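Polycyclic ketone monooxygenase (Myceliophthora thermophila, PDB 5MQ6) catalyses the FAD-dependent Baeyer-Villiger oxidation of ketones, polycyclic ones especially, inserting one oxygen atom beside the carbonyl to give esters or lactones. Local coordinates at residues Ser181-Ile186 with Trp195-Thr200; Gly76-Phe81 with Lys213-Tyr218; Ser338-Ala343 with Thr357-Phe362. One frame throughout, in Å; residues are numbered along the deposited sequence.

Contact 1. Residues Ser181-Ile186 with Trp195-Thr200; sequences SNVKTI and WSLEVT. With FAD (flavin-adenine dinucleotide), chain B.
Lys184 and Thr200 meet over one face of a beta hairpin, where the lysine chain, bent at chi2 (129°) and again at chi3, swings back across the partner strand until NZ lies 3.2 Å from Thr200 OG1 in a hydrogen bond. Both groups also engage Glu211, the lysine by a salt bridge and the threonine by a hydrogen bond, so a long cationic chain and a short hydroxyl serve one carboxylate. Were the lysine cut back to an alanine here, Glu211 would probably lose this counter-charge and Thr200 OG1 its lysine partner. Thr185 and Glu198 run side by side, pointing the same way, with OG1 a long 3.2 Å from OE1. Behind them the beta-branched and apolar residues suit a buried face: Ile186 holds CG2 3.4 Å from Trp195 CE3, approaching the indole at a slant, and lays CG1 along Leu197, while Val183 crosses Leu197 and Val199 at an angle. The backbone pairing is antiparallel, but a beta bulge at Lys184 shifts the register, and Lys184 N gives a nearly straight bond (172°) to Glu198 O at 2.8 Å. Val183 turns its own backbone to FAD: its N donates to N1A at 3.0 Å and its O accepts from N6A at 3.1 Å, a pairing that reads the adenine edge. Strand 495-497 flanks strand 181-189, strand 210-216 flanks strand 194-201, and the apolar face packs on strands 78-84 and 218-221.

Contact 2. Residues Gly76-Phe81 with Lys213-Tyr218; sequences GSRYKF and KLQARY
Parallel beta pairing joins Gly76-Phe81 to Lys213-Tyr218, setting the first strand of the FAD-binding Rossmann-type sheet, 78-84, beside strand 210-216, which also pairs with the hairpin strand 194-201. Gln215 is held to the neighbouring strand by two backbone bonds, giving its N to Ser77 O at 2.8 Å and taking Tyr79 N at its O at 2.8 Å. Both chains then turn a corner, and Tyr218 N resumes the pairing with Lys80 O at 3.1 Å. Past the corner the flat rings of Phe81 and Tyr218 lie side by side, nearly parallel (17°) but slid so far that they barely overlap; Phe81 CE1 rests 3.5 Å from Tyr218 CD2. Tyrosine suits this buried place because its hydroxyl reaches Glu560. On the face of Arg78, the extended arginine chain runs alongside Gln215 and brings NE and NH2 to the same oxygen, OE1, each at 3.0 Å. That oxygen sits near the guanidinium plane, yet the two planes are 50° apart and both nitrogens approach from one face of the amide. Gln215 NE2 meanwhile bonds to Ser196 OG. Glutamine therefore offers an acceptor to the cation and a donor to the hydroxyl, and this division of labour probably fixes which way round its amide sits.

Contact 3. Residues Ser338-Ala343 with Thr357-Phe362; sequences SYLTDA and TEMPAF
With CG of Tyr339 anti to its carbonyl carbon (chi1 -71°), the phenol ring stands alongside Thr357, whose CG2 takes the corresponding position beside its own backbone N. The result is a CH-pi contact between the end of helix 328-340 and the loop that leads through a 3-10 turn, 360-362, to helix 363-366. Thr357 CB sits over the ring face, 4.2 Å from the centroid of Tyr339 and 27° off the normal; its OG1 bonds to Asp354 O, leaving the carbon side of this small two-natured residue for the ring. The tyrosine hydroxyl is engaged by Gln348, within the connecting loop.

Leu340 fills the adjoining buried space. Its CD2 touches both Met359 CG and Phe362 CB, each at 3.8 Å, and comes at a slant to the phenyl ring, so one methyl of the branched leucine serves two partners. Pro427 packs against both Met359 and Phe362. Asp342 crosses Pro360 and spends its carboxylate on Arg370 and His371, a salt bridge and a hydrogen bond that tie this corner to residues just beyond helix 363-366. Proline suits the first position of the 3-10 turn, where its fixed phi fits and no amide hydrogen is needed. Between the two backbones sits one water: it accepts from Met359 N at 2.9 Å and donates a weak bond to Tyr339 O at 3.1 Å.

Contacts 1 and 2 belong to one mixed sheet, their centres 11 Å apart: strands 194-201 and 210-216 are neighbours in it and successive in the chain, and Leu197 N lies 2.7 Å from Leu214 O, a probable hydrogen bond between the two contacts. Contact 1 is nested along the chain inside the long loop that contact 2 closes. Strand 210-216 lies between the hairpin, which meets the FAD adenine, and strand 78-84, so the hairpin is joined to that strand through it. Contact 3 follows later, its centre about 40 Å from contact 1 and 43 Å from contact 2, across the chain's centre. It joins helical and loop elements, with the side chains of Phe362 and Leu340 each about 9 Å from bound NADPH and FAD respectively.

Contact 1. Residues Ser181-Ile186 with Trp195-Thr200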
loop_
_atom_site.group_PDB
_atom_site.type_symbol
_atom_site.label_atom_id
_atom_site.label_comp_id
_atom_site.label_asym_id
_atom_site.label_seq_id
_atom_site.Cartn_x
_atom_site.Cartn_y
_atom_site.Cartn_z
ATOM N N SER A 181 -16.571 -10.951 3.066
ATOM C CA SER A 181 -16.291 -11.618 4.304
ATOM C C SER A 181 -15.125 -11.017 5.088
ATOM O O SER A 181 -13.996 -10.951 4.596
ATOM C CB SER A 181 -16.064 -13.088 3.999
ATOM O OG SER A 181 -17.217 -13.649 3.493
ATOM N N ASN A 182 -15.368 -10.702 6.342
ATOM C CA ASN A 182 -14.363 -10.229 7.236
ATOM C C ASN A 182 -13.822 -11.346 8.070
ATOM O O ASN A 182 -14.548 -11.989 8.837
ATOM C CB ASN A 182 -14.930 -9.133 8.136
ATOM C CG ASN A 182 -13.879 -8.542 9.086
ATOM O OD1 ASN A 182 -12.675 -8.370 8.756
ATOM N ND2 ASN A 182 -14.329 -8.205 10.286
ATOM N N VAL A 183 -12.517 -11.531 7.994
ATOM C CA VAL A 183 -11.817 -12.486 8.871
ATOM C C VAL A 183 -11.497 -11.768 10.142
ATOM O O VAL A 183 -10.954 -10.673 10.092
ATOM C CB VAL A 183 -10.504 -13.029 8.228
ATOM C CG1 VAL A 183 -9.882 -14.060 9.127
ATOM C CG2 VAL A 183 -10.787 -13.608 6.838
ATOM N N LYS A 184 -11.782 -12.394 11.285
ATOM C CA LYS A 184 -11.508 -11.766 12.623
ATOM C C LYS A 184 -10.410 -12.439 13.414
ATOM O O LYS A 184 -9.661 -11.778 14.115
ATOM C CB LYS A 184 -12.798 -11.787 13.499
ATOM C CG LYS A 184 -13.873 -10.882 12.958
ATOM C CD LYS A 184 -15.238 -11.511 12.796
ATOM C CE LYS A 184 -16.085 -11.506 14.057
ATOM N NZ LYS A 184 -17.098 -12.682 14.172
ATOM N N THR A 185 -10.299 -13.763 13.289
ATOM C CA THR A 185 -9.441 -14.586 14.104
ATOM C C THR A 185 -8.900 -15.695 13.256
ATOM O O THR A 185 -9.629 -16.272 12.453
ATOM C CB THR A 185 -10.273 -15.178 15.232
ATOM O OG1 THR A 185 -10.709 -14.083 16.015
ATOM C CG2 THR A 185 -9.491 -15.908 16.130
ATOM N N ILE A 186 -7.636 -16.024 13.462
ATOM C CA ILE A 186 -6.987 -17.163 12.818
ATOM C C ILE A 186 -6.308 -17.907 13.970
ATOM O O ILE A 186 -5.442 -17.374 14.688
ATOM C CB ILE A 186 -6.004 -16.602 11.809
ATOM C CG1 ILE A 186 -6.744 -15.695 10.806
ATOM C CG2 ILE A 186 -5.226 -17.695 11.132
ATOM C CD1 ILE A 186 -5.795 -15.043 9.832
ATOM N N TRP A 195 -5.409 -24.701 10.877
ATOM C CA TRP A 195 -5.829 -23.364 11.196
ATOM C C TRP A 195 -7.383 -23.287 11.088
ATOM O O TRP A 195 -7.949 -23.882 10.177
ATOM C CB TRP A 195 -5.223 -22.381 10.175
ATOM C CG TRP A 195 -3.796 -22.188 10.392
ATOM C CD1 TRP A 195 -2.767 -22.794 9.691
ATOM C CD2 TRP A 195 -3.206 -21.385 11.374
ATOM N NE1 TRP A 195 -1.534 -22.389 10.202
ATOM C CE2 TRP A 195 -1.769 -21.496 11.212
ATOM C CE3 TRP A 195 -3.717 -20.508 12.341
ATOM C CZ2 TRP A 195 -0.856 -20.806 12.033
ATOM C CZ3 TRP A 195 -2.785 -19.808 13.165
ATOM C CH2 TRP A 195 -1.391 -19.969 12.989
ATOM N N SER A 196 -8.026 -22.577 12.027
ATOM C CA SER A 196 -9.421 -22.203 11.954
ATOM C C SER A 196 -9.524 -20.676 11.814
ATOM O O SER A 196 -8.925 -19.932 12.596
ATOM C CB SER A 196 -10.087 -22.552 13.252
ATOM O OG SER A 196 -10.231 -23.954 13.371
ATOM N N LEU A 197 -10.306 -20.245 10.846
ATOM C CA LEU A 197 -10.616 -18.864 10.684
ATOM C C LEU A 197 -12.054 -18.591 11.108
ATOM O O LEU A 197 -12.937 -19.326 10.685
ATOM C CB LEU A 197 -10.446 -18.485 9.235
ATOM C CG LEU A 197 -9.013 -18.288 8.688
ATOM C CD1 LEU A 197 -8.268 -19.598 8.589
ATOM C CD2 LEU A 197 -9.069 -17.556 7.354
ATOM N N GLU A 198 -12.251 -17.527 11.889
ATOM C CA GLU A 198 -13.564 -16.988 12.160
ATOM C C GLU A 198 -13.836 -15.862 11.241
ATOM O O GLU A 198 -13.124 -14.857 11.296
ATOM C CB GLU A 198 -13.666 -16.381 13.527
ATOM C CG GLU A 198 -13.568 -17.363 14.610
ATOM C CD GLU A 198 -13.500 -16.707 15.986
ATOM O OE1 GLU A 198 -13.651 -15.416 16.132
ATOM O OE2 GLU A 198 -13.303 -17.526 16.924
ATOM N N VAL A 199 -14.933 -15.983 10.504
ATOM C CA VAL A 199 -15.257 -15.154 9.377
ATOM C C VAL A 199 -16.744 -14.738 9.491
ATOM O O VAL A 199 -17.628 -15.564 9.824
ATOM C CB VAL A 199 -15.065 -15.961 8.098
ATOM C CG1 VAL A 199 -15.551 -15.173 6.975
ATOM C CG2 VAL A 199 -13.599 -16.394 7.871
ATOM N N THR A 200 -17.027 -13.491 9.166
ATOM C CA THR A 200 -18.416 -12.980 9.045
ATOM C C THR A 200 -18.688 -12.553 7.633
ATOM O O THR A 200 -18.006 -11.650 7.128
ATOM C CB THR A 200 -18.615 -11.739 9.934
ATOM O OG1 THR A 200 -18.290 -12.090 11.237
ATOM C CG2 THR A 200 -20.081 -11.328 9.989
HETATM P PA FAD B . -4.964 -5.208 -1.552
HETATM O O1A FAD B . -5.117 -4.175 -0.486
HETATM O O2A FAD B . -5.061 -4.839 -3.021
HETATM O O5B FAD B . -6.050 -6.359 -1.282
HETATM C C5B FAD B . -6.199 -6.888 -0.007
HETATM C C4B FAD B . -7.667 -7.185 0.218
HETATM O O4B FAD B . -7.752 -7.930 1.448
HETATM C C3B FAD B . -8.582 -5.973 0.374
HETATM O O3B FAD B . -9.758 -6.163 -0.369
HETATM C C2B FAD B . -8.892 -5.945 1.844
HETATM O O2B FAD B . -10.147 -5.373 2.124
HETATM C C1B FAD B . -8.830 -7.419 2.186
HETATM N N9A FAD B . -8.649 -7.664 3.595
HETATM C C8A FAD B . -7.677 -7.139 4.395
HETATM N N7A FAD B . -7.881 -7.579 5.633
HETATM C C5A FAD B . -8.971 -8.363 5.677
HETATM C C6A FAD B . -9.655 -9.141 6.725
HETATM N N6A FAD B . -9.314 -9.179 7.997
HETATM N N1A FAD B . -10.664 -9.846 6.283
HETATM C C2A FAD B . -11.089 -9.831 4.998
HETATM N N3A FAD B . -10.563 -9.173 3.991
HETATM C C4A FAD B . -9.486 -8.394 4.321
HETATM N N1 FAD B . 0.992 0.482 -5.499
HETATM C C2 FAD B . 1.874 0.465 -6.553
HETATM O O2 FAD B . 2.886 -0.223 -6.507
HETATM N N3 FAD B . 1.643 1.201 -7.648
HETATM C C4 FAD B . 0.544 1.969 -7.723
HETATM O O4 FAD B . 0.385 2.612 -8.752
HETATM C C4X FAD B . -0.463 2.060 -6.652
HETATM N N5 FAD B . -1.588 2.852 -6.680
HETATM C C5X FAD B . -2.420 2.828 -5.610
HETATM C C6 FAD B . -3.633 3.674 -5.598
HETATM C C7 FAD B . -4.471 3.580 -4.387
HETATM C C7M FAD B . -5.739 4.395 -4.268
HETATM C C8 FAD B . -4.122 2.712 -3.225
HETATM C C8M FAD B . -4.985 2.601 -1.969
HETATM C C9 FAD B . -2.975 1.945 -3.269
HETATM C C9A FAD B . -2.121 1.973 -4.408
HETATM N N10 FAD B . -0.955 1.188 -4.382
HETATM C C10 FAD B . -0.130 1.204 -5.511
HETATM C "C1'" FAD B . -0.632 0.269 -3.267
HETATM C "C2'" FAD B . -1.532 -1.016 -3.496
HETATM O "O2'" FAD B . -2.248 -1.303 -2.287
HETATM C "C3'" FAD B . -0.753 -2.278 -4.003
HETATM O "O3'" FAD B . -0.120 -1.968 -5.247
HETATM C "C4'" FAD B . -1.584 -3.540 -4.339
HETATM O "O4'" FAD B . -2.872 -3.283 -5.057
HETATM C "C5'" FAD B . -1.825 -4.364 -3.059
HETATM O "O5'" FAD B . -2.233 -5.702 -3.482
HETATM P P FAD B . -2.601 -6.668 -2.234
HETATM O O1P FAD B . -3.459 -7.821 -2.874
HETATM O O2P FAD B . -1.287 -6.908 -1.478
HETATM O O3P FAD B . -3.490 -5.743 -1.202
#

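Contact 2. Residues Gly76-Phe81 with Lys213-Tyr218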
loop_
_atom_site.group_PDB
_atom_site.type_symbol
_atom_site.label_atom_id
_atom_site.label_comp_id
_atom_site.label_asym_id
_atom_site.label_seq_id
_atom_site.Cartn_x
_atom_site.Cartn_y
_atom_site.Cartn_z
ATOM N N GLY A 76 -17.961 -24.742 8.751
ATOM C CA GLY A 76 -17.133 -25.933 8.963
ATOM C C GLY A 76 -16.370 -26.554 7.825
ATOM O O GLY A 76 -15.883 -27.644 7.954
ATOM N N SER A 77 -16.362 -25.887 6.702
ATOM C CA SER A 77 -15.606 -26.226 5.510
ATOM C C SER A 77 -14.072 -26.256 5.727
ATOM O O SER A 77 -13.573 -25.488 6.509
ATOM C CB SER A 77 -15.942 -25.186 4.423
ATOM O OG SER A 77 -17.100 -25.577 3.803
ATOM N N ARG A 78 -13.377 -27.167 5.021
ATOM C CA ARG A 78 -11.928 -27.416 5.134
ATOM C C ARG A 78 -11.299 -27.283 3.768
ATOM O O ARG A 78 -11.846 -27.773 2.772
ATOM C CB ARG A 78 -11.638 -28.842 5.614
ATOM C CG ARG A 78 -12.098 -29.058 7.013
ATOM C CD ARG A 78 -11.781 -30.471 7.536
ATOM N NE ARG A 78 -11.715 -30.295 8.967
ATOM C CZ ARG A 78 -11.278 -31.183 9.814
ATOM N NH1 ARG A 78 -10.850 -32.372 9.376
ATOM N NH2 ARG A 78 -11.306 -30.878 11.095
ATOM N N TYR A 79 -10.129 -26.662 3.709
ATOM C CA TYR A 79 -9.460 -26.420 2.459
ATOM C C TYR A 79 -7.984 -26.736 2.652
ATOM O O TYR A 79 -7.518 -26.883 3.788
ATOM C CB TYR A 79 -9.594 -24.956 2.031
ATOM C CG TYR A 79 -11.019 -24.541 1.874
ATOM C CD1 TYR A 79 -11.718 -24.108 2.946
ATOM C CD2 TYR A 79 -11.699 -24.729 0.681
ATOM C CE1 TYR A 79 -13.065 -23.790 2.844
ATOM C CE2 TYR A 79 -13.073 -24.431 0.564
ATOM C CZ TYR A 79 -13.735 -23.934 1.653
ATOM O OH TYR A 79 -15.097 -23.626 1.646
ATOM N N LYS A 80 -7.233 -26.829 1.566
ATOM C CA LYS A 80 -5.778 -27.026 1.733
ATOM C C LYS A 80 -5.156 -25.654 2.077
ATOM O O LYS A 80 -4.482 -25.524 3.066
ATOM C CB LYS A 80 -5.209 -27.642 0.457
ATOM C CG LYS A 80 -3.700 -27.976 0.441
ATOM C CD LYS A 80 -3.370 -28.685 -0.861
ATOM C CE LYS A 80 -1.901 -29.208 -0.820
ATOM N NZ LYS A 80 -1.571 -29.792 -2.129
ATOM N N PHE A 81 -5.355 -24.658 1.194
ATOM C CA PHE A 81 -4.882 -23.294 1.372
ATOM C C PHE A 81 -6.092 -22.326 1.535
ATOM O O PHE A 81 -7.046 -22.334 0.738
ATOM C CB PHE A 81 -4.088 -22.812 0.134
ATOM C CG PHE A 81 -2.864 -23.606 -0.129
ATOM C CD1 PHE A 81 -1.688 -23.343 0.547
ATOM C CD2 PHE A 81 -2.885 -24.680 -1.027
ATOM C CE1 PHE A 81 -0.563 -24.123 0.345
ATOM C CE2 PHE A 81 -1.738 -25.474 -1.223
ATOM C CZ PHE A 81 -0.583 -25.198 -0.499
ATOM N N LYS A 213 -16.922 -20.701 10.344
ATOM C CA LYS A 213 -15.673 -21.252 10.779
ATOM C C LYS A 213 -15.084 -22.077 9.646
ATOM O O LYS A 213 -15.714 -23.035 9.181
ATOM C CB LYS A 213 -15.839 -22.089 11.991
ATOM C CG LYS A 213 -14.505 -22.631 12.526
ATOM C CD LYS A 213 -14.663 -23.291 13.883
ATOM C CE LYS A 213 -13.615 -24.324 14.075
ATOM N NZ LYS A 213 -13.593 -24.719 15.486
ATOM N N LEU A 214 -13.886 -21.695 9.191
ATOM C CA LEU A 214 -13.295 -22.337 8.027
ATOM C C LEU A 214 -11.967 -22.843 8.429
ATOM O O LEU A 214 -11.291 -22.163 9.167
ATOM C CB LEU A 214 -13.151 -21.383 6.887
ATOM C CG LEU A 214 -14.384 -20.640 6.479
ATOM C CD1 LEU A 214 -14.127 -19.536 5.485
ATOM C CD2 LEU A 214 -15.401 -21.607 5.890
ATOM N N GLN A 215 -11.614 -24.037 7.956
ATOM C CA GLN A 215 -10.330 -24.601 8.287
ATOM C C GLN A 215 -9.405 -24.826 7.121
ATOM O O GLN A 215 -9.847 -25.021 6.008
ATOM C CB GLN A 215 -10.501 -25.888 9.055
ATOM C CG GLN A 215 -11.166 -25.676 10.427
ATOM C CD GLN A 215 -11.217 -26.951 11.215
ATOM O OE1 GLN A 215 -11.857 -27.932 10.829
ATOM N NE2 GLN A 215 -10.494 -26.963 12.311
ATOM N N ALA A 216 -8.113 -24.760 7.378
ATOM C CA ALA A 216 -7.119 -24.973 6.319
ATOM C C ALA A 216 -5.835 -25.530 6.846
ATOM O O ALA A 216 -5.477 -25.225 7.964
ATOM C CB ALA A 216 -6.824 -23.656 5.596
ATOM N N ARG A 217 -5.053 -26.172 5.989
ATOM C CA ARG A 217 -3.696 -26.649 6.398
ATOM C C ARG A 217 -2.725 -25.486 6.440
ATOM O O ARG A 217 -1.907 -25.419 7.289
ATOM C CB ARG A 217 -3.190 -27.689 5.358
ATOM C CG ARG A 217 -4.072 -28.940 5.353
ATOM C CD ARG A 217 -3.467 -29.869 4.313
ATOM N NE ARG A 217 -4.145 -31.094 4.205
ATOM C CZ ARG A 217 -3.878 -32.048 3.340
ATOM N NH1 ARG A 217 -2.849 -31.957 2.523
ATOM N NH2 ARG A 217 -4.617 -33.145 3.384
ATOM N N TYR A 218 -2.841 -24.573 5.485
ATOM C CA TYR A 218 -2.031 -23.406 5.370
ATOM C C TYR A 218 -2.874 -22.141 5.266
ATOM O O TYR A 218 -3.946 -22.149 4.540
ATOM C CB TYR A 218 -1.272 -23.518 4.063
ATOM C CG TYR A 218 -0.138 -24.484 3.976
ATOM C CD1 TYR A 218 1.164 -24.144 4.395
ATOM C CD2 TYR A 218 -0.311 -25.749 3.393
ATOM C CE1 TYR A 218 2.249 -25.002 4.215
ATOM C CE2 TYR A 218 0.764 -26.596 3.244
ATOM C CZ TYR A 218 2.014 -26.234 3.626
ATOM O OH TYR A 218 3.004 -27.193 3.430
#

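Contact 3. Residues Ser338-Ala343 with Thr357-Phe362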
loop_
_atom_site.group_PDB
_atom_site.type_symbol
_atom_site.label_atom_id
_atom_site.label_comp_id
_atom_site.label_asym_id
_atom_site.label_seq_id
_atom_site.Cartn_x
_atom_site.Cartn_y
_atom_site.Cartn_z
ATOM N N SER A 338 16.120 -0.085 -10.187
ATOM C CA SER A 338 17.526 0.285 -10.083
ATOM C C SER A 338 17.701 1.764 -9.956
ATOM O O SER A 338 18.679 2.182 -9.339
ATOM C CB SER A 338 18.351 -0.240 -11.247
ATOM O OG SER A 338 18.019 0.430 -12.544
ATOM N N TYR A 339 16.737 2.566 -10.454
ATOM C CA TYR A 339 16.844 4.025 -10.340
ATOM C C TYR A 339 16.450 4.498 -8.953
ATOM O O TYR A 339 16.980 5.446 -8.431
ATOM C CB TYR A 339 15.953 4.694 -11.432
ATOM C CG TYR A 339 16.553 4.501 -12.798
ATOM C CD1 TYR A 339 17.596 5.357 -13.289
ATOM C CD2 TYR A 339 16.231 3.411 -13.547
ATOM C CE1 TYR A 339 18.218 5.099 -14.542
ATOM C CE2 TYR A 339 16.822 3.158 -14.768
ATOM C CZ TYR A 339 17.818 3.982 -15.279
ATOM O OH TYR A 339 18.344 3.607 -16.506
ATOM N N LEU A 340 15.494 3.830 -8.355
ATOM C CA LEU A 340 14.996 4.172 -7.061
ATOM C C LEU A 340 15.848 3.662 -5.922
ATOM O O LEU A 340 15.752 4.176 -4.804
ATOM C CB LEU A 340 13.535 3.611 -6.899
ATOM C CG LEU A 340 12.623 4.360 -7.829
ATOM C CD1 LEU A 340 11.357 3.546 -8.204
ATOM C CD2 LEU A 340 12.305 5.749 -7.260
ATOM N N THR A 341 16.697 2.675 -6.191
ATOM C CA THR A 341 17.637 2.163 -5.179
ATOM C C THR A 341 19.038 2.792 -5.410
ATOM O O THR A 341 20.052 2.391 -4.825
ATOM C CB THR A 341 17.721 0.631 -5.230
ATOM O OG1 THR A 341 18.058 0.162 -6.551
ATOM C CG2 THR A 341 16.453 0.034 -4.852
ATOM N N ASP A 342 19.103 3.776 -6.261
ATOM C CA ASP A 342 20.379 4.489 -6.536
ATOM C C ASP A 342 21.424 3.480 -7.036
ATOM O O ASP A 342 22.568 3.404 -6.544
ATOM C CB ASP A 342 20.794 5.312 -5.323
ATOM C CG ASP A 342 22.033 6.203 -5.570
ATOM O OD1 ASP A 342 22.240 6.621 -6.724
ATOM O OD2 ASP A 342 22.791 6.511 -4.588
ATOM N N ALA A 343 21.000 2.662 -7.991
ATOM C CA ALA A 343 21.822 1.570 -8.484
ATOM C C ALA A 343 21.895 1.470 -9.984
ATOM O O ALA A 343 22.375 0.474 -10.460
ATOM C CB ALA A 343 21.309 0.281 -7.925
ATOM N N THR A 357 12.302 7.664 -12.383
ATOM C CA THR A 357 13.720 7.431 -12.663
ATOM C C THR A 357 14.585 8.671 -12.399
ATOM O O THR A 357 15.788 8.650 -12.689
ATOM C CB THR A 357 13.913 6.890 -14.110
ATOM O OG1 THR A 357 13.558 7.897 -15.079
ATOM C CG2 THR A 357 13.043 5.727 -14.347
ATOM N N GLU A 358 13.989 9.728 -11.835
ATOM C CA GLU A 358 14.638 11.008 -11.594
ATOM C C GLU A 358 14.765 11.374 -10.127
ATOM O O GLU A 358 14.929 12.561 -9.780
ATOM C CB GLU A 358 13.876 12.154 -12.295
ATOM C CG GLU A 358 13.960 12.104 -13.785
ATOM C CD GLU A 358 13.164 13.214 -14.483
ATOM O OE1 GLU A 358 13.764 14.009 -15.199
ATOM O OE2 GLU A 358 11.970 13.310 -14.360
ATOM N N MET A 359 14.659 10.370 -9.269
ATOM C CA MET A 359 14.607 10.588 -7.823
ATOM C C MET A 359 15.465 9.526 -7.078
ATOM O O MET A 359 14.946 8.702 -6.290
ATOM C CB MET A 359 13.143 10.597 -7.394
ATOM C CG MET A 359 12.287 9.525 -7.986
ATOM S SD MET A 359 10.605 9.652 -7.264
ATOM C CE MET A 359 10.040 11.192 -7.932
ATOM N N PRO A 360 16.786 9.540 -7.325
ATOM C CA PRO A 360 17.696 8.569 -6.726
ATOM C C PRO A 360 17.807 8.667 -5.198
ATOM O O PRO A 360 18.150 7.695 -4.566
ATOM C CB PRO A 360 19.045 8.906 -7.421
ATOM C CG PRO A 360 18.940 10.412 -7.625
ATOM C CD PRO A 360 17.511 10.563 -8.106
ATOM N N ALA A 361 17.399 9.788 -4.606
ATOM C CA ALA A 361 17.313 9.868 -3.139
ATOM C C ALA A 361 16.123 9.152 -2.580
ATOM O O ALA A 361 16.016 9.022 -1.332
ATOM C CB ALA A 361 17.280 11.315 -2.632
ATOM N N PHE A 362 15.208 8.683 -3.449
ATOM C CA PHE A 362 14.187 7.725 -2.884
ATOM C C PHE A 362 14.790 6.498 -2.173
ATOM O O PHE A 362 14.173 5.894 -1.262
ATOM C CB PHE A 362 13.140 7.314 -3.915
ATOM C CG PHE A 362 11.817 6.901 -3.327
ATOM C CD1 PHE A 362 10.964 7.849 -2.753
ATOM C CD2 PHE A 362 11.393 5.556 -3.392
ATOM C CE1 PHE A 362 9.719 7.458 -2.201
ATOM C CE2 PHE A 362 10.195 5.167 -2.832
ATOM C CZ PHE A 362 9.339 6.124 -2.258
HETATM O O HOH W 1 14.926 7.464 -9.663
#